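Local coordinates for citrate synthase (Metallosphaera sedula, PDB 6ABX), which probably catalyses the condensation of oxaloacetate with acetyl-CoA and water to citrate and free CoA, a step of the tricarboxylic acid cycle, at residues Thr230-Glu235 against Ala286-Glu291; Ser66-Glu71 against Lys115-Thr120; Leu129-Arg134 against Pro321-Thr326; Thr97-Met102 against Ser201-Ile206; Thr18-Glu23 against Arg254-Met259. All blocks are in the same frame, centred on the assembly; numbering follows the deposited sequence.

Contact 1 of 5, residues Thr230-Glu235 against Ala286-Glu291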
# COMPACT_ATOMS: atom_id res chain seq x y z
N THR A 230 -26.49 -3.97 -29.66
CA THR A 230 -26.81 -3.26 -30.88
C THR A 230 -27.22 -1.83 -30.54
O THR A 230 -27.85 -1.59 -29.50
CB THR A 230 -27.97 -3.92 -31.64
OG1 THR A 230 -29.12 -3.79 -30.82
CG2 THR A 230 -27.77 -5.40 -31.93
N PRO A 231 -26.89 -0.85 -31.39
CA PRO A 231 -27.30 0.53 -31.16
C PRO A 231 -28.81 0.75 -30.92
O PRO A 231 -29.18 1.65 -30.11
CB PRO A 231 -26.84 1.29 -32.40
CG PRO A 231 -25.76 0.43 -33.02
CD PRO A 231 -26.00 -0.99 -32.56
N ASP A 232 -29.64 -0.06 -31.58
CA ASP A 232 -31.12 0.06 -31.52
C ASP A 232 -31.65 -0.39 -30.15
O ASP A 232 -32.80 -0.01 -29.78
CB ASP A 232 -31.81 -0.78 -32.60
CG ASP A 232 -31.82 -0.12 -33.98
OD1 ASP A 232 -31.56 1.09 -34.06
OD2 ASP A 232 -32.12 -0.83 -34.96
N ASN A 233 -30.84 -1.16 -29.41
CA ASN A 233 -31.20 -1.61 -28.09
C ASN A 233 -30.77 -0.61 -26.98
O ASN A 233 -31.01 -0.92 -25.82
CB ASN A 233 -30.57 -2.97 -27.80
CG ASN A 233 -31.11 -3.68 -26.57
OD1 ASN A 233 -32.33 -3.71 -26.34
ND2 ASN A 233 -30.24 -4.27 -25.78
N VAL A 234 -30.18 0.55 -27.30
CA VAL A 234 -29.66 1.40 -26.24
C VAL A 234 -30.78 1.94 -25.32
O VAL A 234 -30.67 1.90 -24.07
CB VAL A 234 -28.87 2.56 -26.84
CG1 VAL A 234 -28.72 3.68 -25.84
CG2 VAL A 234 -27.53 2.07 -27.37
N GLU A 235 -31.85 2.47 -25.94
CA GLU A 235 -32.90 3.14 -25.15
C GLU A 235 -33.55 2.12 -24.20
O GLU A 235 -33.85 2.44 -23.02
CB GLU A 235 -33.87 3.86 -26.09
CG GLU A 235 -33.16 4.88 -26.97
CD GLU A 235 -32.20 4.42 -28.10
OE1 GLU A 235 -31.36 5.27 -28.51
OE2 GLU A 235 -32.26 3.23 -28.60
N ALA A 286 -21.88 3.46 -27.45
CA ALA A 286 -21.40 4.34 -26.42
C ALA A 286 -21.90 5.79 -26.63
O ALA A 286 -22.31 6.50 -25.70
CB ALA A 286 -19.88 4.26 -26.38
N ASN A 287 -21.86 6.24 -27.88
CA ASN A 287 -22.25 7.58 -28.22
C ASN A 287 -23.74 7.80 -27.92
O ASN A 287 -24.11 8.85 -27.34
CB ASN A 287 -21.87 7.90 -29.67
CG ASN A 287 -20.37 8.16 -29.77
OD1 ASN A 287 -19.68 8.42 -28.77
ND2 ASN A 287 -19.86 8.11 -30.99
N ARG A 288 -24.57 6.81 -28.27
CA ARG A 288 -26.00 6.88 -27.95
C ARG A 288 -26.25 6.87 -26.45
O ARG A 288 -27.08 7.66 -25.96
CB ARG A 288 -26.79 5.77 -28.64
CG ARG A 288 -26.93 5.97 -30.13
CD ARG A 288 -27.15 4.65 -30.83
NE ARG A 288 -28.04 4.69 -31.99
CZ ARG A 288 -29.31 4.29 -31.95
NH1 ARG A 288 -29.99 4.31 -30.80
NH2 ARG A 288 -29.89 3.85 -33.05
N VAL A 289 -25.55 6.02 -25.68
CA VAL A 289 -25.69 6.02 -24.26
C VAL A 289 -25.30 7.39 -23.69
O VAL A 289 -25.97 7.95 -22.79
CB VAL A 289 -24.84 4.92 -23.58
CG1 VAL A 289 -24.82 5.09 -22.08
CG2 VAL A 289 -25.32 3.54 -23.97
N GLU A 290 -24.20 7.94 -24.23
CA GLU A 290 -23.73 9.24 -23.75
C GLU A 290 -24.82 10.31 -23.95
O GLU A 290 -25.11 11.06 -23.02
CB GLU A 290 -22.43 9.62 -24.47
CG GLU A 290 -21.71 10.78 -23.82
CD GLU A 290 -20.98 11.67 -24.81
OE1 GLU A 290 -20.18 12.55 -24.39
OE2 GLU A 290 -21.26 11.53 -26.01
N GLU A 291 -25.44 10.31 -25.13
CA GLU A 291 -26.49 11.31 -25.50
C GLU A 291 -27.67 11.26 -24.52
O GLU A 291 -28.08 12.28 -23.99
CB GLU A 291 -27.01 11.08 -26.91
CG GLU A 291 -25.98 11.33 -28.00
CD GLU A 291 -26.44 11.04 -29.44
OE1 GLU A 291 -27.35 10.18 -29.65
OE2 GLU A 291 -25.87 11.67 -30.37

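Contact 2 of 5, residues Ser66-Glu71 against Lys115-Thr120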
# COMPACT_ATOMS: atom_id res chain seq x y z
N SER A 66 15.77 7.31 -24.43
CA SER A 66 16.75 6.21 -24.40
C SER A 66 16.82 5.54 -23.04
O SER A 66 16.86 4.34 -22.96
CB SER A 66 18.11 6.67 -24.83
OG SER A 66 18.08 6.99 -26.20
N ARG A 67 16.81 6.33 -21.98
CA ARG A 67 16.89 5.83 -20.68
C ARG A 67 15.71 4.93 -20.36
O ARG A 67 15.91 3.86 -19.80
CB ARG A 67 16.99 6.95 -19.66
CG ARG A 67 17.19 6.42 -18.26
CD ARG A 67 17.38 7.51 -17.25
NE ARG A 67 17.66 6.92 -15.95
CZ ARG A 67 17.75 7.60 -14.83
NH1 ARG A 67 17.57 8.92 -14.85
NH2 ARG A 67 18.04 6.96 -13.71
N LEU A 68 14.49 5.40 -20.66
CA LEU A 68 13.30 4.55 -20.45
C LEU A 68 13.40 3.26 -21.29
O LEU A 68 13.20 2.13 -20.74
CB LEU A 68 12.02 5.32 -20.81
CG LEU A 68 11.39 6.19 -19.73
CD1 LEU A 68 10.39 7.16 -20.35
CD2 LEU A 68 10.73 5.32 -18.69
N ALA A 69 13.70 3.40 -22.57
CA ALA A 69 13.65 2.28 -23.52
C ALA A 69 14.61 1.17 -23.07
O ALA A 69 14.35 -0.03 -23.24
CB ALA A 69 13.96 2.77 -24.90
N GLU A 70 15.77 1.57 -22.52
CA GLU A 70 16.78 0.63 -22.09
C GLU A 70 16.52 0.04 -20.68
O GLU A 70 17.33 -0.78 -20.22
CB GLU A 70 18.16 1.30 -22.15
CG GLU A 70 18.60 1.65 -23.53
CD GLU A 70 18.86 0.53 -24.52
OE1 GLU A 70 18.90 0.82 -25.73
OE2 GLU A 70 19.08 -0.64 -24.08
N GLU A 71 15.35 0.30 -20.04
CA GLU A 71 15.06 -0.18 -18.71
C GLU A 71 13.80 -1.09 -18.69
O GLU A 71 13.28 -1.41 -17.63
CB GLU A 71 14.87 0.98 -17.75
CG GLU A 71 16.15 1.76 -17.60
CD GLU A 71 17.07 1.33 -16.49
OE1 GLU A 71 18.02 2.09 -16.28
OE2 GLU A 71 16.79 0.26 -15.81
N LYS A 115 14.22 4.77 -9.94
CA LYS A 115 13.36 3.61 -9.64
C LYS A 115 11.97 3.80 -10.25
O LYS A 115 11.40 2.83 -10.77
CB LYS A 115 13.33 3.34 -8.14
CG LYS A 115 14.66 2.82 -7.61
CD LYS A 115 14.79 2.88 -6.10
CE LYS A 115 16.08 2.24 -5.65
NZ LYS A 115 16.32 2.48 -4.21
N ALA A 116 11.48 5.04 -10.28
CA ALA A 116 10.20 5.39 -10.93
C ALA A 116 10.28 5.07 -12.43
O ALA A 116 9.38 4.52 -13.03
CB ALA A 116 9.87 6.83 -10.66
N ILE A 117 11.41 5.42 -13.02
CA ILE A 117 11.67 5.16 -14.46
C ILE A 117 11.70 3.65 -14.73
O ILE A 117 11.02 3.20 -15.68
CB ILE A 117 12.98 5.83 -14.93
CG1 ILE A 117 12.80 7.35 -15.01
CG2 ILE A 117 13.46 5.24 -16.25
CD1 ILE A 117 14.13 8.09 -15.10
N LYS A 118 12.34 2.86 -13.85
CA LYS A 118 12.34 1.44 -14.01
C LYS A 118 10.92 0.86 -13.98
O LYS A 118 10.53 0.02 -14.81
CB LYS A 118 13.23 0.77 -12.96
CG LYS A 118 14.72 0.93 -13.26
CD LYS A 118 15.59 0.34 -12.20
CE LYS A 118 17.02 0.27 -12.70
NZ LYS A 118 17.93 -0.21 -11.64
N MET A 119 10.13 1.26 -12.99
CA MET A 119 8.76 0.74 -12.88
C MET A 119 7.94 1.13 -14.12
O MET A 119 7.17 0.32 -14.68
CB MET A 119 8.08 1.24 -11.60
CG MET A 119 8.60 0.58 -10.34
SD MET A 119 7.75 1.17 -8.87
CE MET A 119 8.88 2.43 -8.29
N THR A 120 8.08 2.37 -14.57
CA THR A 120 7.32 2.88 -15.68
C THR A 120 7.70 2.13 -16.97
O THR A 120 6.84 1.77 -17.76
CB THR A 120 7.54 4.39 -15.85
OG1 THR A 120 7.15 5.06 -14.64
CG2 THR A 120 6.80 4.95 -17.03

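Contact 3 of 5, residues Leu129-Arg134 against Pro321-Thr326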
# COMPACT_ATOMS: atom_id res chain seq x y z
N LEU A 129 3.08 -9.60 -21.21
CA LEU A 129 3.30 -11.03 -20.96
C LEU A 129 2.07 -11.69 -20.35
O LEU A 129 1.70 -12.78 -20.78
CB LEU A 129 4.53 -11.19 -20.09
CG LEU A 129 4.90 -12.63 -19.74
CD1 LEU A 129 5.08 -13.47 -20.99
CD2 LEU A 129 6.18 -12.57 -18.91
N ILE A 130 1.33 -10.98 -19.48
CA ILE A 130 0.05 -11.52 -19.03
C ILE A 130 -0.84 -11.77 -20.25
O ILE A 130 -1.42 -12.86 -20.36
CB ILE A 130 -0.66 -10.62 -18.00
CG1 ILE A 130 0.12 -10.47 -16.71
CG2 ILE A 130 -2.10 -11.14 -17.76
CD1 ILE A 130 -0.41 -9.40 -15.77
N GLN A 131 -1.01 -10.76 -21.10
CA GLN A 131 -1.94 -10.86 -22.21
C GLN A 131 -1.54 -11.97 -23.19
O GLN A 131 -2.40 -12.71 -23.62
CB GLN A 131 -2.03 -9.54 -22.97
CG GLN A 131 -2.93 -9.63 -24.17
CD GLN A 131 -4.35 -9.65 -23.69
OE1 GLN A 131 -4.95 -8.59 -23.38
NE2 GLN A 131 -4.85 -10.87 -23.56
N ARG A 132 -0.26 -12.02 -23.57
CA ARG A 132 0.26 -13.00 -24.54
C ARG A 132 0.02 -14.40 -23.94
O ARG A 132 -0.52 -15.26 -24.65
CB ARG A 132 1.76 -12.82 -24.76
CG ARG A 132 2.16 -11.52 -25.45
CD ARG A 132 1.83 -11.46 -26.92
NE ARG A 132 2.65 -12.28 -27.81
CZ ARG A 132 2.46 -12.40 -29.12
NH1 ARG A 132 1.58 -11.66 -29.78
NH2 ARG A 132 3.24 -13.23 -29.80
N THR A 133 0.32 -14.55 -22.65
CA THR A 133 0.23 -15.89 -22.00
C THR A 133 -1.23 -16.38 -22.03
O THR A 133 -1.52 -17.55 -22.32
CB THR A 133 0.82 -15.86 -20.59
OG1 THR A 133 2.20 -15.51 -20.65
CG2 THR A 133 0.66 -17.19 -19.91
N ARG A 134 -2.17 -15.48 -21.75
CA ARG A 134 -3.57 -15.85 -21.71
C ARG A 134 -4.03 -16.37 -23.08
O ARG A 134 -4.94 -17.21 -23.15
CB ARG A 134 -4.45 -14.68 -21.29
CG ARG A 134 -4.35 -14.42 -19.81
CD ARG A 134 -5.14 -13.20 -19.59
NE ARG A 134 -5.45 -12.95 -18.24
CZ ARG A 134 -6.37 -12.03 -17.92
NH1 ARG A 134 -6.85 -11.22 -18.86
NH2 ARG A 134 -6.78 -11.95 -16.68
N PRO A 321 -10.38 -6.67 -21.54
CA PRO A 321 -10.97 -5.78 -20.56
C PRO A 321 -10.44 -5.90 -19.13
O PRO A 321 -10.25 -4.87 -18.47
CB PRO A 321 -12.45 -6.17 -20.60
CG PRO A 321 -12.65 -6.56 -22.02
CD PRO A 321 -11.41 -7.34 -22.36
N ASP A 322 -10.13 -7.10 -18.65
CA ASP A 322 -9.82 -7.11 -17.27
C ASP A 322 -8.35 -6.70 -17.04
O ASP A 322 -7.94 -6.60 -15.89
CB ASP A 322 -10.15 -8.43 -16.61
CG ASP A 322 -9.18 -9.50 -17.03
OD1 ASP A 322 -8.55 -9.29 -18.07
OD2 ASP A 322 -9.10 -10.53 -16.32
N LEU A 323 -7.58 -6.46 -18.11
CA LEU A 323 -6.24 -5.84 -17.93
C LEU A 323 -6.36 -4.32 -17.78
O LEU A 323 -5.31 -3.65 -17.47
CB LEU A 323 -5.36 -6.20 -19.13
CG LEU A 323 -4.97 -7.67 -19.17
CD1 LEU A 323 -3.97 -7.93 -20.27
CD2 LEU A 323 -4.38 -8.12 -17.84
N PHE A 324 -7.54 -3.72 -18.01
CA PHE A 324 -7.59 -2.25 -18.05
C PHE A 324 -7.06 -1.60 -16.76
O PHE A 324 -6.32 -0.61 -16.85
CB PHE A 324 -8.99 -1.68 -18.34
CG PHE A 324 -8.97 -0.16 -18.22
CD1 PHE A 324 -8.07 0.59 -18.98
CD2 PHE A 324 -9.69 0.50 -17.24
CE1 PHE A 324 -7.97 1.97 -18.82
CE2 PHE A 324 -9.59 1.88 -17.10
CZ PHE A 324 -8.73 2.61 -17.88
N PRO A 325 -7.35 -2.10 -15.54
CA PRO A 325 -6.81 -1.48 -14.33
C PRO A 325 -5.27 -1.49 -14.30
O PRO A 325 -4.62 -0.53 -13.78
CB PRO A 325 -7.34 -2.31 -13.16
CG PRO A 325 -8.58 -3.02 -13.74
CD PRO A 325 -8.40 -3.11 -15.24
N THR A 326 -4.68 -2.51 -14.91
CA THR A 326 -3.19 -2.57 -14.94
C THR A 326 -2.67 -1.45 -15.85
O THR A 326 -1.54 -0.89 -15.59
CB THR A 326 -2.59 -3.94 -15.27
OG1 THR A 326 -2.84 -4.31 -16.62
CG2 THR A 326 -3.08 -5.03 -14.33

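Contact 4 of 5, residues Thr97-Met102 against Ser201-Ile206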
# COMPACT_ATOMS: atom_id res chain seq x y z
N THR A 97 2.15 -8.14 -7.05
CA THR A 97 3.19 -9.09 -6.66
C THR A 97 4.50 -8.85 -7.42
O THR A 97 5.61 -8.83 -6.81
CB THR A 97 2.74 -10.54 -6.83
OG1 THR A 97 1.48 -10.71 -6.19
CG2 THR A 97 3.81 -11.46 -6.28
N THR A 98 4.42 -8.55 -8.73
CA THR A 98 5.64 -8.35 -9.52
C THR A 98 6.34 -7.02 -9.21
O THR A 98 7.55 -6.99 -9.21
CB THR A 98 5.40 -8.55 -11.03
OG1 THR A 98 4.37 -7.64 -11.44
CG2 THR A 98 4.94 -9.95 -11.35
N VAL A 99 5.62 -5.92 -8.95
CA VAL A 99 6.26 -4.71 -8.50
C VAL A 99 6.89 -4.91 -7.12
O VAL A 99 7.97 -4.37 -6.85
CB VAL A 99 5.29 -3.50 -8.57
CG1 VAL A 99 5.93 -2.21 -8.02
CG2 VAL A 99 4.80 -3.28 -9.99
N SER A 100 6.25 -5.71 -6.26
CA SER A 100 6.85 -6.08 -4.97
C SER A 100 8.18 -6.82 -5.19
O SER A 100 9.18 -6.52 -4.54
CB SER A 100 5.88 -6.87 -4.14
OG SER A 100 6.42 -7.13 -2.83
N MET A 101 8.19 -7.75 -6.14
CA MET A 101 9.41 -8.50 -6.49
C MET A 101 10.47 -7.57 -7.08
O MET A 101 11.64 -7.69 -6.74
CB MET A 101 9.13 -9.64 -7.46
CG MET A 101 8.29 -10.69 -6.89
SD MET A 101 7.67 -11.88 -8.15
CE MET A 101 9.18 -12.69 -8.67
N MET A 102 10.07 -6.64 -7.92
CA MET A 102 10.97 -5.69 -8.50
C MET A 102 11.73 -4.91 -7.41
O MET A 102 12.96 -4.70 -7.50
CB MET A 102 10.15 -4.73 -9.37
CG MET A 102 10.74 -4.32 -10.64
SD MET A 102 9.52 -3.11 -11.32
CE MET A 102 8.45 -4.21 -12.23
N SER A 201 5.78 2.22 -1.81
CA SER A 201 4.70 3.24 -2.11
C SER A 201 3.83 2.78 -3.28
O SER A 201 2.58 2.80 -3.19
CB SER A 201 5.24 4.62 -2.39
OG SER A 201 5.80 5.12 -1.22
N VAL A 202 4.48 2.44 -4.39
CA VAL A 202 3.80 2.06 -5.59
C VAL A 202 2.99 0.78 -5.37
O VAL A 202 1.87 0.68 -5.88
CB VAL A 202 4.72 1.97 -6.81
CG1 VAL A 202 4.06 1.30 -8.04
CG2 VAL A 202 5.24 3.36 -7.18
N VAL A 203 3.54 -0.21 -4.65
CA VAL A 203 2.79 -1.40 -4.29
C VAL A 203 1.49 -1.02 -3.57
O VAL A 203 0.41 -1.58 -3.90
CB VAL A 203 3.65 -2.40 -3.48
CG1 VAL A 203 2.82 -3.51 -2.89
CG2 VAL A 203 4.78 -2.96 -4.35
N ALA A 204 1.53 -0.06 -2.63
CA ALA A 204 0.32 0.36 -1.98
C ALA A 204 -0.62 1.07 -2.95
O ALA A 204 -1.82 0.86 -2.87
CB ALA A 204 0.64 1.23 -0.81
N GLY A 205 -0.08 1.90 -3.87
CA GLY A 205 -0.90 2.52 -4.93
C GLY A 205 -1.70 1.49 -5.73
O GLY A 205 -2.91 1.61 -5.91
N ILE A 206 -1.02 0.44 -6.16
CA ILE A 206 -1.64 -0.65 -6.95
C ILE A 206 -2.72 -1.36 -6.13
O ILE A 206 -3.84 -1.64 -6.62
CB ILE A 206 -0.57 -1.63 -7.43
CG1 ILE A 206 0.38 -0.95 -8.41
CG2 ILE A 206 -1.25 -2.86 -8.03
CD1 ILE A 206 1.64 -1.74 -8.70

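Contact 5 of 5, residues Thr18-Glu23 against Arg254-Met259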
# COMPACT_ATOMS: atom_id res chain seq x y z
N THR A 18 -0.51 18.85 -10.49
CA THR A 18 -1.76 18.72 -11.20
C THR A 18 -2.79 19.65 -10.55
O THR A 18 -2.87 19.73 -9.31
CB THR A 18 -2.26 17.28 -11.20
OG1 THR A 18 -1.24 16.52 -11.86
CG2 THR A 18 -3.62 17.16 -11.84
N TYR A 19 -3.49 20.39 -11.39
CA TYR A 19 -4.67 21.15 -10.95
C TYR A 19 -5.90 20.65 -11.69
O TYR A 19 -5.89 20.63 -12.93
CB TYR A 19 -4.51 22.64 -11.25
CG TYR A 19 -5.73 23.44 -10.93
CD1 TYR A 19 -6.17 23.52 -9.62
CD2 TYR A 19 -6.49 24.04 -11.92
CE1 TYR A 19 -7.34 24.18 -9.30
CE2 TYR A 19 -7.66 24.72 -11.61
CZ TYR A 19 -8.05 24.82 -10.29
OH TYR A 19 -9.21 25.44 -9.95
N ILE A 20 -6.97 20.35 -10.94
CA ILE A 20 -8.26 19.99 -11.47
C ILE A 20 -9.22 21.16 -11.26
O ILE A 20 -9.35 21.60 -10.10
CB ILE A 20 -8.81 18.73 -10.77
CG1 ILE A 20 -7.86 17.54 -10.92
CG2 ILE A 20 -10.21 18.44 -11.27
CD1 ILE A 20 -8.10 16.43 -9.93
N ASP A 21 -9.83 21.62 -12.35
CA ASP A 21 -10.92 22.58 -12.31
C ASP A 21 -12.23 21.82 -12.50
O ASP A 21 -12.60 21.54 -13.63
CB ASP A 21 -10.73 23.69 -13.34
CG ASP A 21 -11.65 24.87 -13.11
OD1 ASP A 21 -12.79 24.65 -12.60
OD2 ASP A 21 -11.23 26.01 -13.47
N GLY A 22 -12.84 21.41 -11.37
CA GLY A 22 -14.03 20.57 -11.38
C GLY A 22 -15.21 21.28 -12.00
O GLY A 22 -16.01 20.71 -12.77
N GLU A 23 -15.29 22.58 -11.75
CA GLU A 23 -16.40 23.40 -12.23
C GLU A 23 -16.42 23.49 -13.75
O GLU A 23 -17.47 23.36 -14.37
CB GLU A 23 -16.27 24.82 -11.66
CG GLU A 23 -16.78 24.96 -10.25
CD GLU A 23 -18.29 25.04 -10.20
OE1 GLU A 23 -18.89 24.30 -9.40
OE2 GLU A 23 -18.86 25.84 -10.98
N ARG A 254 -17.15 12.47 -8.37
CA ARG A 254 -17.04 13.19 -7.17
C ARG A 254 -16.46 14.59 -7.48
O ARG A 254 -16.62 15.46 -6.66
CB ARG A 254 -16.24 12.35 -6.17
CG ARG A 254 -16.77 10.93 -5.99
CD ARG A 254 -16.33 10.22 -4.71
NE ARG A 254 -16.86 8.86 -4.64
CZ ARG A 254 -17.24 8.24 -3.52
NH1 ARG A 254 -17.10 8.83 -2.34
NH2 ARG A 254 -17.77 7.03 -3.58
N ILE A 255 -15.89 14.83 -8.69
CA ILE A 255 -15.04 16.04 -8.90
C ILE A 255 -15.52 16.91 -10.07
O ILE A 255 -15.77 18.11 -9.90
CB ILE A 255 -13.55 15.65 -9.06
CG1 ILE A 255 -12.99 15.05 -7.77
CG2 ILE A 255 -12.75 16.87 -9.51
CD1 ILE A 255 -12.05 13.89 -7.98
N TYR A 256 -15.64 16.37 -11.29
CA TYR A 256 -16.06 17.20 -12.39
C TYR A 256 -17.56 17.42 -12.35
O TYR A 256 -18.31 16.48 -12.14
CB TYR A 256 -15.62 16.62 -13.74
CG TYR A 256 -14.13 16.61 -13.91
CD1 TYR A 256 -13.43 17.78 -14.12
CD2 TYR A 256 -13.43 15.42 -13.93
CE1 TYR A 256 -12.05 17.78 -14.24
CE2 TYR A 256 -12.06 15.40 -14.05
CZ TYR A 256 -11.37 16.59 -14.23
OH TYR A 256 -10.02 16.57 -14.34
N LYS A 257 -17.97 18.67 -12.58
CA LYS A 257 -19.38 19.04 -12.57
C LYS A 257 -19.82 19.32 -14.01
O LYS A 257 -20.84 19.93 -14.25
CB LYS A 257 -19.57 20.18 -11.56
CG LYS A 257 -19.44 19.74 -10.10
CD LYS A 257 -20.04 18.35 -9.83
CE LYS A 257 -19.89 17.81 -8.42
NZ LYS A 257 -18.56 18.13 -7.82
N THR A 258 -19.03 18.80 -14.95
CA THR A 258 -19.29 18.81 -16.35
C THR A 258 -18.54 17.60 -16.94
O THR A 258 -18.01 16.78 -16.19
CB THR A 258 -18.88 20.16 -16.94
OG1 THR A 258 -19.46 20.21 -18.25
CG2 THR A 258 -17.38 20.33 -16.98
N MET A 259 -18.56 17.49 -18.26
CA MET A 259 -17.87 16.40 -19.00
C MET A 259 -16.44 16.36 -18.48
O MET A 259 -15.83 17.40 -18.37
CB MET A 259 -17.86 16.69 -20.50
CG MET A 259 -17.15 15.63 -21.34
SD MET A 259 -18.32 14.44 -22.02
CE MET A 259 -17.29 13.47 -23.12

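Contact 1 of 5, residues Thr230-Glu235 against Ala286-Glu291
V234, in helix 234-243, comes up against V289 of helix 277-297, with 6.4 Å between their CA atoms and no hydrogen bond across the pair. CG1 of V234 touches CG2 of V289 at 3.9 Å, while its other methyl lies against CB of R288. From there the R288 chain runs out past P231, whose CB packs on its NE and CD, and bends at chi3 (145°), laying the guanidinium over the P231-D232 peptide. P231 C lies 3.6 Å above the centre of that plane, so P231 O, although near NH1, is badly angled for a bond. The acids come in differently. E235 OE1 approaches at the guanidinium edge and makes a salt bridge of 2.8 Å to R288 NH1, the two planes turned by 50°; D232 OD1 makes a longer one to NH2, 3.4 Å. R288 thus ties together P231, D232 and E235 within one short run of chain. A leucine in its place would probably leave both D232 and E235 without their cationic mate and the P231 peptide without its flat cover. The V289 side chain is about 4 Å from those of L248 and F251, which bind acetyl-CoA. V234 also packs on I292 of helix 277-297, and both valines touch I228 of helix 220-228.

Contact 2 of 5, residues Ser66-Glu71 against Lys115-Thr120
L68 and I117 make the tight half of this contact: CD2 of L68 meets CG2 of I117 at 3.7 Å, the two side chains crossing at about a right angle, and the same L68 methyl reaches CG2 of T120 more loosely, at 4.3 Å. I117 is held on a second side. Its CD1 sits 3.4 Å above the guanidinium plane of R67, toward the rim, because the arginine leaves with CG anti to the backbone N (chi1 -175°) and stays extended along its length. This is helix-on-helix packing in the mainly helical citrate synthase fold, joining the C-terminal end of helix 58-69 to the first half of helix 112-134; W51 of helix 43-52 closes over I117 and T120. At the outer side the chain has left the helix, and E71 turns toward K118. The meeting is loose in electrostatic terms: E71 OE2 rests against the aliphatic chain, 3.1 Å from K118 CE, whereas K118 NZ stays 4.3 Å from OE2, too far for a salt bridge. Cutting E71 back to an alanine is likely to uncover the K118 methylenes and leave its ammonium without this nearby negative charge. K118 also touches D106, and R67 touches D111, both in the loop leading into helix 112-134.

Contact 3 of 5, residues Leu129-Arg134 against Pro321-Thr326
R134 and D322 meet end-on, reaching toward each other from opposite directions with guanidinium and carboxylate planes only 23° apart. NH1 of R134 gives a nearly straight bond of 2.7 Å to D322 OD1, at 172° and on that oxygen's syn lone pair; R134 NH2 holds OD2 at the same length, slightly out of the carboxylate plane. The aspartate gets there by placing CG between its backbone N and carbonyl carbon (chi1 72°). D320 adds a second carboxylate to R134 NH1, and A86 O accepts from NE, fixing the group's rotation. L323 CD2 lies over one guanidinium face of R134, near the rim. The arrangement pins the C-terminal end of helix 112-134 to the 3-10 turn that leads into helix 324-343, within the helical body of the subunit. L323 divides its methyls: CD2 slides past I130 CG2 at 3.8 Å, and CD1 touches Q131 OE1 at 3.3 Å. That amide oxygen accepts from the backbone N of D320, at the same end of the turn that R134 holds.

Contact 4 of 5, residues Thr97-Met102 against Ser201-Ile206
V99 packs against V202, V203 and I206 in a fully buried contact between helices 91-105 and 198-209, carried by aliphatic side chains with no hydrogen bond across it, at the face where the two subunits join. The local axes run antiparallel, 178° apart, and come within 9.2 Å. V99 uses both branches: CG1 faces V203 CG2 at 3.9 Å and V202 CG1 at 4.0 Å, while CG2 meets the end of I206, 3.7 Å from its CD1. With CG2 anti to its carbonyl carbon, V203 lays that methyl on the opposite backbone, 3.7 Å from S100 N. Antiparallel helix pairs of this kind, stacked against their copies, build the dimer interface of citrate synthases, and here V203 and A204 each pack on their own counterpart in the second subunit. S100 OG hydrogen-bonds to T97 OG1 and R96 NE of the second subunit. M119 of helix 112-134 touches both V99 and V202. W336 closes on V202 and I206; its helix, 324-343, also carries the oxaloacetate-binding R332.

Contact 5 of 5, residues Thr18-Glu23 against Arg254-Met259
G22 O takes a hydrogen bond from K257 N, 2.8 Å long and nearly straight at 169°. Two CA-H...O contacts flank it, G22 CA to I255 O at 3.4 Å and Y256 CA to G22 O at 3.5 Å. The backbones lie so close that a beta carbon on G22 would sit 2.4 Å from I255 O, a clash. Next comes I20: with chi1 at -58°, its CG2 stands anti to the backbone N, presses tightly on I255 CG2 at 3.5 Å and reaches Y256 CE1 at 3.6 Å. D21 O lies at the ring edge, near its plane. Y256 is positioned from beyond the contact, its OH hydrogen-bonded to NE2 of the oxaloacetate-binding H179 and its ring meeting edge-to-face that of H253, the predicted active-site histidine. The side chain of I255 is about 4 Å from a bound citrate, so this corner probably helps shape the active-site wall; R351 of the second subunit packs on both I20 and I255. Within this chain, strand 18-21 is an outermost strand of the small antiparallel sheet, with L27 of the adjacent strand 26-29 touching I20 and Y256, while P261 and R262 of helix 261-270 press on Y256 as well.

Overall arrangement
From the N terminus, strand 18-21 opens contact 5, whose long loop takes in contacts 2 and 4 whole. Contact 2 starts at 66-71, and before it closes at 115-120 contact 4 has opened at 97-102, so these two cross; they touch where M119 packs on M102. Contact 3 opens at 129-134, crossing contact 4, which closes at 201-206. Contact 1 opens at 230-235, and contact 5 closes at 254-259, crossing both contact 1 and contact 3; M259 touches E290 there. Contact 1 then closes, nested within contact 3, which ends at 321-326. Contacts 2, 3 and 4 join helices of the main body, contacts 2 and 3 sharing helix 112-134, while contact 5 joins the N-terminal sheet to the active-site loop.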